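PDB 7B04: nitrite oxidoreductase subunit A from Kuenenia stuttgartiensis, which is a molybdenum-containing subunit of the molybdopterin oxidoreductase family that carries an iron/sulfur cluster and two bound MD1 groups within a multi-chain complex. Local coordinates for residues N109-K117 and K313-T321; M1067-K1078 and F1085-N1095. One frame throughout, in Å; residues are numbered along the deposited sequence.

Interaction 1 (N109-K117 and K313-T321). With SF4 (iron/sulfur cluster), chain C; MD1 (phosphoric acid 4-(2-amino-4-oxo-3,4,5,6,-tetrahydro-pteridin-6-yl)-2-hydroxy-3,4-dimercapto-but-3-en-yl ester guanylate ester), chain D.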
loop_
_atom_site.group_PDB
_atom_site.type_symbol
_atom_site.label_atom_id
_atom_site.label_comp_id
_atom_site.label_asym_id
_atom_site.label_seq_id
_atom_site.Cartn_x
_atom_site.Cartn_y
_atom_site.Cartn_z
ATOM N N ASN B 109 -15.202 12.392 -12.054
ATOM C CA ASN B 109 -14.590 12.708 -10.770
ATOM C C ASN B 109 -14.215 11.461 -9.986
ATOM O O ASN B 109 -13.564 11.575 -8.942
ATOM C CB ASN B 109 -15.529 13.570 -9.930
ATOM C CG ASN B 109 -15.748 14.952 -10.516
ATOM O OD1 ASN B 109 -14.899 15.479 -11.235
ATOM N ND2 ASN B 109 -16.893 15.547 -10.211
ATOM N N TRP B 110 -14.540 10.293 -10.511
ATOM C CA TRP B 110 -14.264 9.017 -9.811
ATOM C C TRP B 110 -12.874 8.508 -10.188
ATOM O O TRP B 110 -12.377 7.637 -9.529
ATOM C CB TRP B 110 -15.334 8.004 -10.222
ATOM C CG TRP B 110 -16.575 7.938 -9.389
ATOM C CD1 TRP B 110 -17.755 8.550 -9.648
ATOM C CD2 TRP B 110 -16.803 7.153 -8.209
ATOM N NE1 TRP B 110 -18.683 8.233 -8.703
ATOM C CE2 TRP B 110 -18.125 7.381 -7.805
ATOM C CE3 TRP B 110 -16.017 6.292 -7.445
ATOM C CZ2 TRP B 110 -18.673 6.794 -6.678
ATOM C CZ3 TRP B 110 -16.551 5.729 -6.318
ATOM C CH2 TRP B 110 -17.862 5.973 -5.945
ATOM N N ASN B 111 -12.269 9.115 -11.199
ATOM C CA ASN B 111 -10.970 8.735 -11.804
ATOM C C ASN B 111 -9.812 9.088 -10.875
ATOM O O ASN B 111 -10.000 9.940 -10.035
ATOM C CB ASN B 111 -10.781 9.466 -13.132
ATOM C CG ASN B 111 -11.573 8.897 -14.281
ATOM O OD1 ASN B 111 -12.291 7.942 -14.130
ATOM N ND2 ASN B 111 -11.457 9.481 -15.443
ATOM N N PRO B 112 -8.580 8.578 -11.076
ATOM C CA PRO B 112 -8.276 7.284 -11.690
ATOM C C PRO B 112 -8.614 6.067 -10.823
ATOM O O PRO B 112 -8.981 5.077 -11.321
ATOM C CB PRO B 112 -6.798 7.420 -12.014
ATOM C CG PRO B 112 -6.279 8.243 -10.910
ATOM C CD PRO B 112 -7.375 9.224 -10.627
ATOM N N ARG B 113 -8.386 6.204 -9.531
ATOM C CA ARG B 113 -8.777 5.202 -8.521
ATOM C C ARG B 113 -8.110 3.828 -8.665
ATOM O O ARG B 113 -8.732 2.927 -9.155
ATOM C CB ARG B 113 -10.298 5.278 -8.401
ATOM C CG ARG B 113 -11.016 3.992 -8.071
ATOM C CD ARG B 113 -12.438 4.371 -8.244
ATOM N NE ARG B 113 -12.999 3.181 -8.775
ATOM C CZ ARG B 113 -13.449 2.237 -8.013
ATOM N NH1 ARG B 113 -13.968 1.151 -8.540
ATOM N NH2 ARG B 113 -13.405 2.408 -6.715
ATOM N N MET B 114 -6.851 3.708 -8.267
ATOM C CA MET B 114 -6.164 2.425 -8.234
ATOM C C MET B 114 -5.183 2.472 -7.065
ATOM O O MET B 114 -4.916 3.538 -6.509
ATOM C CB MET B 114 -5.447 2.157 -9.565
ATOM C CG MET B 114 -5.451 0.727 -10.019
ATOM S SD MET B 114 -5.022 0.486 -11.754
ATOM C CE MET B 114 -3.941 -0.941 -11.605
ATOM N N CYS B 115 -4.688 1.314 -6.641
ATOM C CA CYS B 115 -3.655 1.325 -5.611
ATOM C C CYS B 115 -2.319 0.871 -6.189
ATOM O O CYS B 115 -2.252 0.284 -7.271
ATOM C CB CYS B 115 -4.051 0.462 -4.404
ATOM S SG CYS B 115 -3.907 -1.316 -4.629
ATOM N N LEU B 116 -1.244 1.168 -5.446
ATOM C CA LEU B 116 0.085 0.702 -5.835
ATOM C C LEU B 116 0.123 -0.811 -5.994
ATOM O O LEU B 116 0.846 -1.326 -6.854
ATOM C CB LEU B 116 1.137 1.157 -4.818
ATOM C CG LEU B 116 1.360 0.343 -3.542
ATOM C CD1 LEU B 116 2.683 0.707 -2.878
ATOM C CD2 LEU B 116 0.211 0.552 -2.587
ATOM N N LYS B 117 -0.638 -1.538 -5.173
ATOM C CA LYS B 117 -0.633 -2.993 -5.260
ATOM C C LYS B 117 -1.266 -3.465 -6.559
ATOM O O LYS B 117 -0.912 -4.532 -7.073
ATOM C CB LYS B 117 -1.360 -3.586 -4.057
ATOM C CG LYS B 117 -0.779 -3.151 -2.728
ATOM C CD LYS B 117 -1.719 -3.473 -1.585
ATOM C CE LYS B 117 -2.853 -2.467 -1.484
ATOM N NZ LYS B 117 -2.380 -1.125 -1.052
ATOM N N LYS B 313 -8.599 3.182 2.309
ATOM C CA LYS B 313 -9.579 3.310 1.234
ATOM C C LYS B 313 -9.007 4.255 0.184
ATOM O O LYS B 313 -9.673 5.172 -0.296
ATOM C CB LYS B 313 -10.943 3.778 1.753
ATOM C CG LYS B 313 -11.545 2.879 2.834
ATOM C CD LYS B 313 -12.640 1.970 2.292
ATOM C CE LYS B 313 -12.981 0.848 3.272
ATOM N NZ LYS B 313 -11.773 0.126 3.764
ATOM N N MET B 314 -7.740 4.029 -0.175
ATOM C CA MET B 314 -6.971 5.028 -0.916
ATOM C C MET B 314 -7.610 5.467 -2.231
ATOM O O MET B 314 -7.604 6.680 -2.509
ATOM C CB MET B 314 -5.528 4.532 -1.099
ATOM C CG MET B 314 -5.337 3.083 -1.510
ATOM S SD MET B 314 -3.621 2.588 -1.615
ATOM C CE MET B 314 -3.202 2.818 0.091
ATOM N N PRO B 315 -8.139 4.581 -3.091
ATOM C CA PRO B 315 -8.678 5.090 -4.369
ATOM C C PRO B 315 -9.863 6.028 -4.199
ATOM O O PRO B 315 -10.107 6.854 -5.087
ATOM C CB PRO B 315 -9.065 3.819 -5.135
ATOM C CG PRO B 315 -9.084 2.751 -4.136
ATOM C CD PRO B 315 -8.130 3.103 -3.080
ATOM N N GLU B 316 -10.565 5.966 -3.073
ATOM C CA GLU B 316 -11.681 6.866 -2.829
ATOM C C GLU B 316 -11.339 7.927 -1.802
ATOM O O GLU B 316 -12.199 8.737 -1.440
ATOM C CB GLU B 316 -12.909 6.092 -2.342
ATOM C CG GLU B 316 -13.038 4.677 -2.874
ATOM C CD GLU B 316 -13.667 4.605 -4.249
ATOM O OE1 GLU B 316 -13.901 5.674 -4.846
ATOM O OE2 GLU B 316 -13.948 3.479 -4.715
ATOM N N ALA B 317 -10.088 7.954 -1.343
ATOM C CA ALA B 317 -9.700 8.905 -0.308
ATOM C C ALA B 317 -9.807 10.340 -0.804
ATOM O O ALA B 317 -10.069 11.255 -0.020
ATOM C CB ALA B 317 -8.288 8.602 0.183
ATOM N N HIS B 318 -9.633 10.560 -2.109
ATOM C CA HIS B 318 -9.720 11.919 -2.630
ATOM C C HIS B 318 -11.074 12.550 -2.340
ATOM O O HIS B 318 -11.180 13.781 -2.301
ATOM C CB HIS B 318 -9.446 11.925 -4.136
ATOM C CG HIS B 318 -10.610 11.476 -4.964
ATOM N ND1 HIS B 318 -11.580 12.344 -5.414
ATOM C CD2 HIS B 318 -10.960 10.250 -5.419
ATOM C CE1 HIS B 318 -12.479 11.672 -6.111
ATOM N NE2 HIS B 318 -12.126 10.400 -6.129
ATOM N N TRP B 319 -12.109 11.737 -2.123
ATOM C CA TRP B 319 -13.399 12.277 -1.711
ATOM C C TRP B 319 -13.339 12.936 -0.332
ATOM O O TRP B 319 -14.141 13.835 -0.047
ATOM C CB TRP B 319 -14.448 11.164 -1.721
ATOM C CG TRP B 319 -14.646 10.521 -3.067
ATOM C CD1 TRP B 319 -14.284 9.259 -3.438
ATOM C CD2 TRP B 319 -15.257 11.116 -4.217
ATOM N NE1 TRP B 319 -14.632 9.029 -4.746
ATOM C CE2 TRP B 319 -15.233 10.154 -5.247
ATOM C CE3 TRP B 319 -15.824 12.366 -4.475
ATOM C CZ2 TRP B 319 -15.750 10.407 -6.515
ATOM C CZ3 TRP B 319 -16.339 12.615 -5.734
ATOM C CH2 TRP B 319 -16.298 11.640 -6.738
ATOM N N VAL B 320 -12.413 12.518 0.533
ATOM C CA VAL B 320 -12.277 13.155 1.845
ATOM C C VAL B 320 -11.230 14.262 1.833
ATOM O O VAL B 320 -11.454 15.330 2.408
ATOM C CB VAL B 320 -11.999 12.126 2.968
ATOM C CG1 VAL B 320 -10.646 11.478 2.841
ATOM C CG2 VAL B 320 -12.044 12.822 4.300
ATOM N N THR B 321 -10.075 14.026 1.203
ATOM C CA THR B 321 -9.027 15.042 1.164
ATOM C C THR B 321 -9.536 16.343 0.565
ATOM O O THR B 321 -9.038 17.422 0.906
ATOM C CB THR B 321 -7.819 14.537 0.369
ATOM O OG1 THR B 321 -8.206 14.295 -0.990
ATOM C CG2 THR B 321 -7.277 13.254 0.976
HETATM FE FE1 SF4 C . -7.465 -2.656 -4.568
HETATM FE FE2 SF4 C . -6.769 -3.662 -7.010
HETATM FE FE3 SF4 C . -5.590 -1.373 -6.085
HETATM FE FE4 SF4 C . -8.211 -1.336 -6.848
HETATM S S1 SF4 C . -6.406 -1.747 -8.173
HETATM S S2 SF4 C . -7.322 -0.412 -4.962
HETATM S S3 SF4 C . -8.882 -3.409 -6.189
HETATM S S4 SF4 C . -5.428 -3.461 -5.178
HETATM P PB MD1 D . -9.266 0.509 9.415
HETATM O O3B MD1 D . -8.572 -0.232 10.712
HETATM O O1B MD1 D . -8.598 1.842 9.179
HETATM O O2B MD1 D . -10.735 0.723 9.688
HETATM O O3A MD1 D . -9.074 -0.458 8.090
HETATM C C10 MD1 D . -9.752 -1.682 7.997
HETATM C C11 MD1 D . -10.109 -1.946 6.506
HETATM O O11 MD1 D . -8.895 -1.325 5.662
HETATM C C12 MD1 D . -10.397 -3.244 6.334
HETATM S S12 MD1 D . -11.297 -4.119 7.647
HETATM C C13 MD1 D . -10.090 -4.115 5.087
HETATM S S13 MD1 D . -10.632 -5.845 5.170
HETATM C C14 MD1 D . -9.373 -3.702 3.911
HETATM N N15 MD1 D . -7.880 -3.439 4.434
HETATM C C16 MD1 D . -7.098 -2.708 3.522
HETATM C C15 MD1 D . -5.664 -3.015 3.279
HETATM O O14 MD1 D . -5.137 -3.907 3.855
HETATM N N17 MD1 D . -4.900 -2.191 2.303
HETATM C C17 MD1 D . -5.592 -1.028 1.554
HETATM N N16 MD1 D . -4.839 -0.232 0.604
HETATM N N18 MD1 D . -7.049 -0.713 1.802
HETATM C C20 MD1 D . -7.803 -1.503 2.741
HETATM N N8 MD1 D . -9.162 -1.250 3.012
HETATM C C7 MD1 D . -10.004 -2.615 3.081
HETATM P PA MD1 D . -7.220 0.305 11.488
HETATM O O1A MD1 D . -6.659 -0.835 12.300
HETATM O O2A MD1 D . -6.215 0.747 10.452
HETATM O "O5'" MD1 D . -7.552 1.566 12.497
HETATM C "C5'" MD1 D . -7.596 2.861 11.977
HETATM C "C4'" MD1 D . -7.032 3.903 13.006
HETATM O "O4'" MD1 D . -7.739 3.800 14.394
HETATM C "C1'" MD1 D . -6.553 3.887 15.394
HETATM N N9 MD1 D . -6.899 3.309 16.719
HETATM C C4 MD1 D . -7.784 3.925 17.496
HETATM N N3 MD1 D . -8.577 5.174 17.308
HETATM C C2 MD1 D . -9.496 5.621 18.352
HETATM N N2 MD1 D . -10.268 6.836 18.167
HETATM N N1 MD1 D . -9.637 4.854 19.566
HETATM C C6 MD1 D . -8.872 3.657 19.739
HETATM O O6 MD1 D . -8.983 3.022 20.731
HETATM C C5 MD1 D . -7.908 3.196 18.639
HETATM N N7 MD1 D . -7.098 2.146 18.545
HETATM C C8 MD1 D . -6.464 2.205 17.357
HETATM C "C2'" MD1 D . -5.667 3.193 14.802
HETATM O "O2'" MD1 D . -4.343 3.476 15.339
HETATM C "C3'" MD1 D . -5.787 3.694 13.224
HETATM O "O3'" MD1 D . -5.055 4.940 13.042
HETATM O O HOH W 1 -13.006 7.654 -6.541
#
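The edge of Trp-319 meets the face of Trp-110 in a T-shaped pair, with CZ2 of Trp-319 3.8 Å from CD2 of Trp-110 and the planes at 69°. The same edge reaches Asn-109, whose CB lies 3.8 Å from CH2 of Trp-319, while His-318 sets CE1 over the centre of the Trp-319 ring. This part is tightly packed, and a buried water sits within it. Trp-319 NE1 donates to the water at 2.8 Å; the water faces Trp-110 O and Glu-316 OE1 as acceptors and also bonds His-318 NE2. Trp-110 turns its own NE1 away to Tyr-806. Next along the contact, Arg-113 lays CG against Pro-315 CB at 3.5 Å and brings the edge of its guanidinium to the Glu-316 carboxylate. That salt bridge, from NH2 to OE2, is modelled too short for its exact geometry to be trusted. Arg-113 is also held by His-95 and by the carbonyl of His-73.

Close packing continues at Met-314: with CG between the backbone N and carbonyl carbon (chi1 44°), it sends SD to 3.5 Å from Cys-115 CB. The contact loosens only at Leu-116 and Lys-117, where Leu-116 CD2 stays 4.4 Å from Met-314 SD, and even there no side opens to solvent. Cys-115 SG binds iron FE3 of the cluster at 2.2 Å, and Pro-315 CG lies 3.7 Å from cluster sulfur S2. Subunit B covers the loop, its Gln-265 bonding to Asn-109 O. The chemistry implies that the start of helix 314-321, through Met-314 and Pro-315, backs the cluster ligand Cys-115 and the cluster itself, while Lys-313, just before the helix, reaches MD1 with a weak bond from NZ to N8.

Interaction 2 (M1067-K1078 and F1085-N1095)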
loop_
_atom_site.group_PDB
_atom_site.type_symbol
_atom_site.label_atom_id
_atom_site.label_comp_id
_atom_site.label_asym_id
_atom_site.label_seq_id
_atom_site.Cartn_x
_atom_site.Cartn_y
_atom_site.Cartn_z
ATOM N N MET B 1067 -22.365 -9.747 24.348
ATOM C CA MET B 1067 -23.237 -8.827 23.625
ATOM C C MET B 1067 -23.433 -9.214 22.164
ATOM O O MET B 1067 -24.373 -8.723 21.529
ATOM C CB MET B 1067 -22.680 -7.405 23.705
ATOM C CG MET B 1067 -22.866 -6.737 25.056
ATOM S SD MET B 1067 -24.603 -6.484 25.466
ATOM C CE MET B 1067 -25.062 -5.246 24.256
ATOM N N HIS B 1068 -22.575 -10.072 21.615
ATOM C CA HIS B 1068 -22.632 -10.437 20.206
ATOM C C HIS B 1068 -23.301 -11.783 19.975
ATOM O O HIS B 1068 -23.319 -12.266 18.838
ATOM C CB HIS B 1068 -21.223 -10.464 19.607
ATOM C CG HIS B 1068 -20.510 -9.150 19.662
ATOM N ND1 HIS B 1068 -19.186 -9.007 19.303
ATOM C CD2 HIS B 1068 -20.933 -7.919 20.035
ATOM C CE1 HIS B 1068 -18.825 -7.745 19.453
ATOM N NE2 HIS B 1068 -19.866 -7.065 19.898
ATOM N N GLN B 1069 -23.850 -12.398 21.019
ATOM C CA GLN B 1069 -24.383 -13.754 20.957
ATOM C C GLN B 1069 -25.810 -13.804 21.486
ATOM O O GLN B 1069 -26.212 -14.753 22.164
ATOM C CB GLN B 1069 -23.471 -14.724 21.704
ATOM C CG GLN B 1069 -21.997 -14.488 21.394
ATOM C CD GLN B 1069 -21.088 -15.580 21.905
ATOM O OE1 GLN B 1069 -21.506 -16.715 22.087
ATOM N NE2 GLN B 1069 -19.830 -15.234 22.145
ATOM N N LEU B 1070 -26.605 -12.788 21.159
ATOM C CA LEU B 1070 -27.967 -12.685 21.660
ATOM C C LEU B 1070 -28.931 -13.528 20.833
ATOM O O LEU B 1070 -28.726 -13.759 19.638
ATOM C CB LEU B 1070 -28.445 -11.232 21.631
ATOM C CG LEU B 1070 -27.653 -10.164 22.380
ATOM C CD1 LEU B 1070 -28.457 -8.877 22.444
ATOM C CD2 LEU B 1070 -27.293 -10.642 23.772
ATOM N N ASP B 1071 -29.991 -13.992 21.494
ATOM C CA ASP B 1071 -31.067 -14.724 20.841
ATOM C C ASP B 1071 -32.307 -13.869 20.602
ATOM O O ASP B 1071 -33.217 -14.314 19.895
ATOM C CB ASP B 1071 -31.459 -15.951 21.674
ATOM C CG ASP B 1071 -30.427 -17.058 21.609
ATOM O OD1 ASP B 1071 -29.728 -17.165 20.579
ATOM O OD2 ASP B 1071 -30.323 -17.826 22.587
ATOM N N SER B 1072 -32.367 -12.663 21.173
ATOM C CA SER B 1072 -33.570 -11.836 21.157
ATOM C C SER B 1072 -33.325 -10.460 20.542
ATOM O O SER B 1072 -33.930 -9.471 20.963
ATOM C CB SER B 1072 -34.130 -11.692 22.572
ATOM O OG SER B 1072 -33.207 -11.027 23.417
ATOM N N LEU B 1073 -32.445 -10.374 19.546
ATOM C CA LEU B 1073 -32.103 -9.105 18.894
ATOM C C LEU B 1073 -32.871 -8.973 17.581
ATOM O O LEU B 1073 -32.438 -9.457 16.535
ATOM C CB LEU B 1073 -30.601 -8.974 18.672
ATOM C CG LEU B 1073 -30.258 -7.584 18.126
ATOM C CD1 LEU B 1073 -30.709 -6.499 19.098
ATOM C CD2 LEU B 1073 -28.780 -7.448 17.811
ATOM N N PHE B 1074 -34.034 -8.326 17.648
ATOM C CA PHE B 1074 -34.859 -8.074 16.469
ATOM C C PHE B 1074 -34.183 -7.134 15.473
ATOM O O PHE B 1074 -34.366 -5.915 15.546
ATOM C CB PHE B 1074 -36.203 -7.481 16.901
ATOM C CG PHE B 1074 -37.117 -7.143 15.758
ATOM C CD1 PHE B 1074 -37.744 -8.142 15.037
ATOM C CD2 PHE B 1074 -37.355 -5.821 15.412
ATOM C CE1 PHE B 1074 -38.587 -7.831 13.987
ATOM C CE2 PHE B 1074 -38.194 -5.505 14.363
ATOM C CZ PHE B 1074 -38.811 -6.510 13.650
ATOM N N HIS B 1075 -33.364 -7.673 14.576
ATOM C CA HIS B 1075 -32.752 -6.907 13.491
ATOM C C HIS B 1075 -33.159 -7.486 12.133
ATOM O O HIS B 1075 -33.874 -8.489 12.043
ATOM C CB HIS B 1075 -31.230 -6.843 13.640
ATOM C CG HIS B 1075 -30.575 -8.181 13.718
ATOM N ND1 HIS B 1075 -30.633 -8.971 14.844
ATOM C CD2 HIS B 1075 -29.837 -8.866 12.813
ATOM C CE1 HIS B 1075 -29.963 -10.087 14.629
ATOM N NE2 HIS B 1075 -29.471 -10.051 13.403
ATOM N N LYS B 1076 -32.690 -6.832 11.070
ATOM C CA LYS B 1076 -33.023 -7.193 9.696
ATOM C C LYS B 1076 -32.031 -8.192 9.111
ATOM O O LYS B 1076 -30.818 -8.074 9.310
ATOM C CB LYS B 1076 -33.053 -5.944 8.811
ATOM C CG LYS B 1076 -33.235 -6.237 7.326
ATOM C CD LYS B 1076 -32.963 -5.011 6.467
ATOM C CE LYS B 1076 -33.205 -5.300 4.992
ATOM N NZ LYS B 1076 -32.270 -6.326 4.450
ATOM N N ALA B 1077 -32.560 -9.180 8.391
ATOM C CA ALA B 1077 -31.715 -10.141 7.696
ATOM C C ALA B 1077 -30.943 -9.453 6.576
ATOM O O ALA B 1077 -31.470 -8.576 5.885
ATOM C CB ALA B 1077 -32.559 -11.286 7.136
ATOM N N LYS B 1078 -29.685 -9.860 6.394
ATOM C CA LYS B 1078 -28.805 -9.146 5.473
ATOM C C LYS B 1078 -29.189 -9.358 4.010
ATOM O O LYS B 1078 -28.973 -8.463 3.185
ATOM C CB LYS B 1078 -27.344 -9.537 5.719
ATOM C CG LYS B 1078 -26.967 -10.971 5.383
ATOM C CD LYS B 1078 -25.489 -11.208 5.677
ATOM C CE LYS B 1078 -25.020 -12.575 5.206
ATOM N NZ LYS B 1078 -25.604 -13.681 6.012
ATOM N N PHE B 1085 -34.644 -12.913 14.383
ATOM C CA PHE B 1085 -34.290 -12.819 15.792
ATOM C C PHE B 1085 -33.014 -13.623 16.005
ATOM O O PHE B 1085 -32.897 -14.757 15.522
ATOM C CB PHE B 1085 -35.410 -13.369 16.710
ATOM C CG PHE B 1085 -36.568 -12.415 16.933
ATOM C CD1 PHE B 1085 -36.414 -11.243 17.660
ATOM C CD2 PHE B 1085 -37.822 -12.710 16.418
ATOM C CE1 PHE B 1085 -37.495 -10.380 17.852
ATOM C CE2 PHE B 1085 -38.896 -11.848 16.606
ATOM C CZ PHE B 1085 -38.731 -10.685 17.321
ATOM N N GLY B 1086 -32.082 -13.077 16.766
ATOM C CA GLY B 1086 -30.872 -13.846 17.065
ATOM C C GLY B 1086 -29.814 -13.733 16.001
ATOM O O GLY B 1086 -29.878 -12.840 15.194
ATOM N N PHE B 1087 -28.871 -14.659 16.027
ATOM C CA PHE B 1087 -27.687 -14.645 15.146
ATOM C C PHE B 1087 -28.002 -14.801 13.667
ATOM O O PHE B 1087 -28.895 -15.524 13.288
ATOM C CB PHE B 1087 -26.716 -15.725 15.618
ATOM C CG PHE B 1087 -25.953 -16.469 14.560
ATOM C CD1 PHE B 1087 -26.598 -17.279 13.653
ATOM C CD2 PHE B 1087 -24.582 -16.402 14.512
ATOM C CE1 PHE B 1087 -25.889 -17.971 12.690
ATOM C CE2 PHE B 1087 -23.878 -17.094 13.553
ATOM C CZ PHE B 1087 -24.532 -17.871 12.642
ATOM N N GLU B 1088 -27.268 -14.031 12.875
ATOM C CA GLU B 1088 -27.214 -14.142 11.411
ATOM C C GLU B 1088 -25.734 -14.065 11.090
ATOM O O GLU B 1088 -25.132 -13.100 11.520
ATOM C CB GLU B 1088 -27.800 -12.903 10.766
ATOM C CG GLU B 1088 -27.456 -12.806 9.303
ATOM C CD GLU B 1088 -28.719 -12.917 8.509
ATOM O OE1 GLU B 1088 -28.707 -13.513 7.455
ATOM O OE2 GLU B 1088 -29.698 -12.440 8.991
ATOM N N ALA B 1089 -25.186 -15.025 10.357
ATOM C CA ALA B 1089 -23.765 -14.934 10.035
ATOM C C ALA B 1089 -23.523 -13.641 9.270
ATOM O O ALA B 1089 -24.292 -13.278 8.371
ATOM C CB ALA B 1089 -23.282 -16.151 9.252
ATOM N N ASP B 1090 -22.486 -12.910 9.675
ATOM C CA ASP B 1090 -22.139 -11.587 9.169
ATOM C C ASP B 1090 -23.175 -10.541 9.568
ATOM O O ASP B 1090 -23.168 -9.437 9.010
ATOM C CB ASP B 1090 -21.918 -11.584 7.655
ATOM C CG ASP B 1090 -20.934 -12.676 7.206
ATOM O OD1 ASP B 1090 -20.076 -13.082 8.021
ATOM O OD2 ASP B 1090 -20.988 -13.105 6.034
ATOM N N ASN B 1091 -24.083 -10.860 10.499
ATOM C CA ASN B 1091 -25.088 -9.916 10.989
ATOM C C ASN B 1091 -25.483 -10.347 12.394
ATOM O O ASN B 1091 -26.369 -11.190 12.544
ATOM C CB ASN B 1091 -26.298 -9.906 10.082
ATOM C CG ASN B 1091 -27.177 -8.705 10.298
ATOM O OD1 ASN B 1091 -26.721 -7.653 10.743
ATOM N ND2 ASN B 1091 -28.453 -8.849 9.967
ATOM N N HIS B 1092 -24.940 -9.672 13.404
ATOM C CA HIS B 1092 -25.110 -10.006 14.816
ATOM C C HIS B 1092 -24.576 -11.402 15.151
ATOM O O HIS B 1092 -25.317 -12.343 15.475
ATOM C CB HIS B 1092 -26.560 -9.922 15.247
ATOM C CG HIS B 1092 -26.726 -10.041 16.729
ATOM N ND1 HIS B 1092 -25.980 -9.283 17.609
ATOM C CD2 HIS B 1092 -27.451 -10.899 17.486
ATOM C CE1 HIS B 1092 -26.294 -9.619 18.844
ATOM N NE2 HIS B 1092 -27.181 -10.597 18.796
ATOM N N CYS B 1093 -23.261 -11.537 15.046
ATOM C CA CYS B 1093 -22.538 -12.642 15.653
ATOM C C CYS B 1093 -21.203 -12.083 16.136
ATOM O O CYS B 1093 -20.991 -10.861 16.158
ATOM C CB CYS B 1093 -22.443 -13.839 14.689
ATOM S SG CYS B 1093 -21.664 -13.548 13.114
ATOM N N ILE B 1094 -20.325 -12.982 16.594
ATOM C CA ILE B 1094 -19.081 -12.562 17.239
ATOM C C ILE B 1094 -18.252 -11.721 16.285
ATOM O O ILE B 1094 -17.992 -12.114 15.139
ATOM C CB ILE B 1094 -18.252 -13.763 17.717
ATOM C CG1 ILE B 1094 -18.849 -14.410 18.960
ATOM C CG2 ILE B 1094 -16.864 -13.315 18.074
ATOM C CD1 ILE B 1094 -17.875 -15.404 19.649
ATOM N N ASN B 1095 -17.814 -10.560 16.768
ATOM C CA ASN B 1095 -16.984 -9.631 16.009
ATOM C C ASN B 1095 -15.604 -9.626 16.652
ATOM O O ASN B 1095 -15.412 -9.047 17.727
ATOM C CB ASN B 1095 -17.589 -8.236 16.021
ATOM C CG ASN B 1095 -17.371 -7.507 14.717
ATOM O OD1 ASN B 1095 -17.938 -7.871 13.686
ATOM N ND2 ASN B 1095 -16.534 -6.479 14.746
#
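Two acceptors grip Lys-1078 NZ: it donates to Ala-1089 O at 2.7 Å and, weakly, to Glu-1088 OE1, the latter as part of a long salt bridge. The amine approaches the carbonyl tilted 23° from its plane. Both partners belong to the type II turn from Glu-1088 to Asn-1091, so the lysine fastens that turn to the end of 1067-1078. From the same turn, Asn-1091 ND2 gives a weak bond to Lys-1076 O and abuts the edge of the His-1075 ring in its plane.

The His-1092 ring fills the middle of the contact. A chi1 of -171° carries it away from its own backbone N and in between Leu-1073 and the chain at His-1068. Leu-1073 CD2 stands 3.4 Å from the His-1092 ring centroid in a CH-pi contact, and His-1068 O lies over the opposite face. Leu-1070 N donates to His-1092 NE2 at 3.3 Å, from outside the ring plane. Further on, Asn-1095 N bonds His-1068 ND1 at 3.3 Å, while His-1068 NE2 is taken by Thr-536.

At the far end Phe-1074 and Phe-1085 meet obliquely, both against helix 422-428, beside the small antiparallel pair 1075-1076 and 1083-1084. Leu-1070 and Leu-1073 pack on helix 280-283, and Met-1067 and Leu-1070 on helix 835-840.

How the interactions relate
From the N terminus, the chain first passes 109-117, then runs through 195 residues, rich in helix, before 313-321 returns to close interaction 1. Interaction 2 opens much later and closes a short loop: six residues, including strand 1083-1084, separate its segments. The two contacts follow one another in series and neither nest nor cross. They lie on opposite sides of the chain's centre, centres 33 Å apart and nearest atoms about 14 Å apart. Interaction 1 ties the loop leading into helix 116-119 to helix 314-321; interaction 2 folds together the loops before strand 1102-1109. The side chains of Lys-117 and Asn-1095 lie about 13 and about 9 Å from the bound molybdenum.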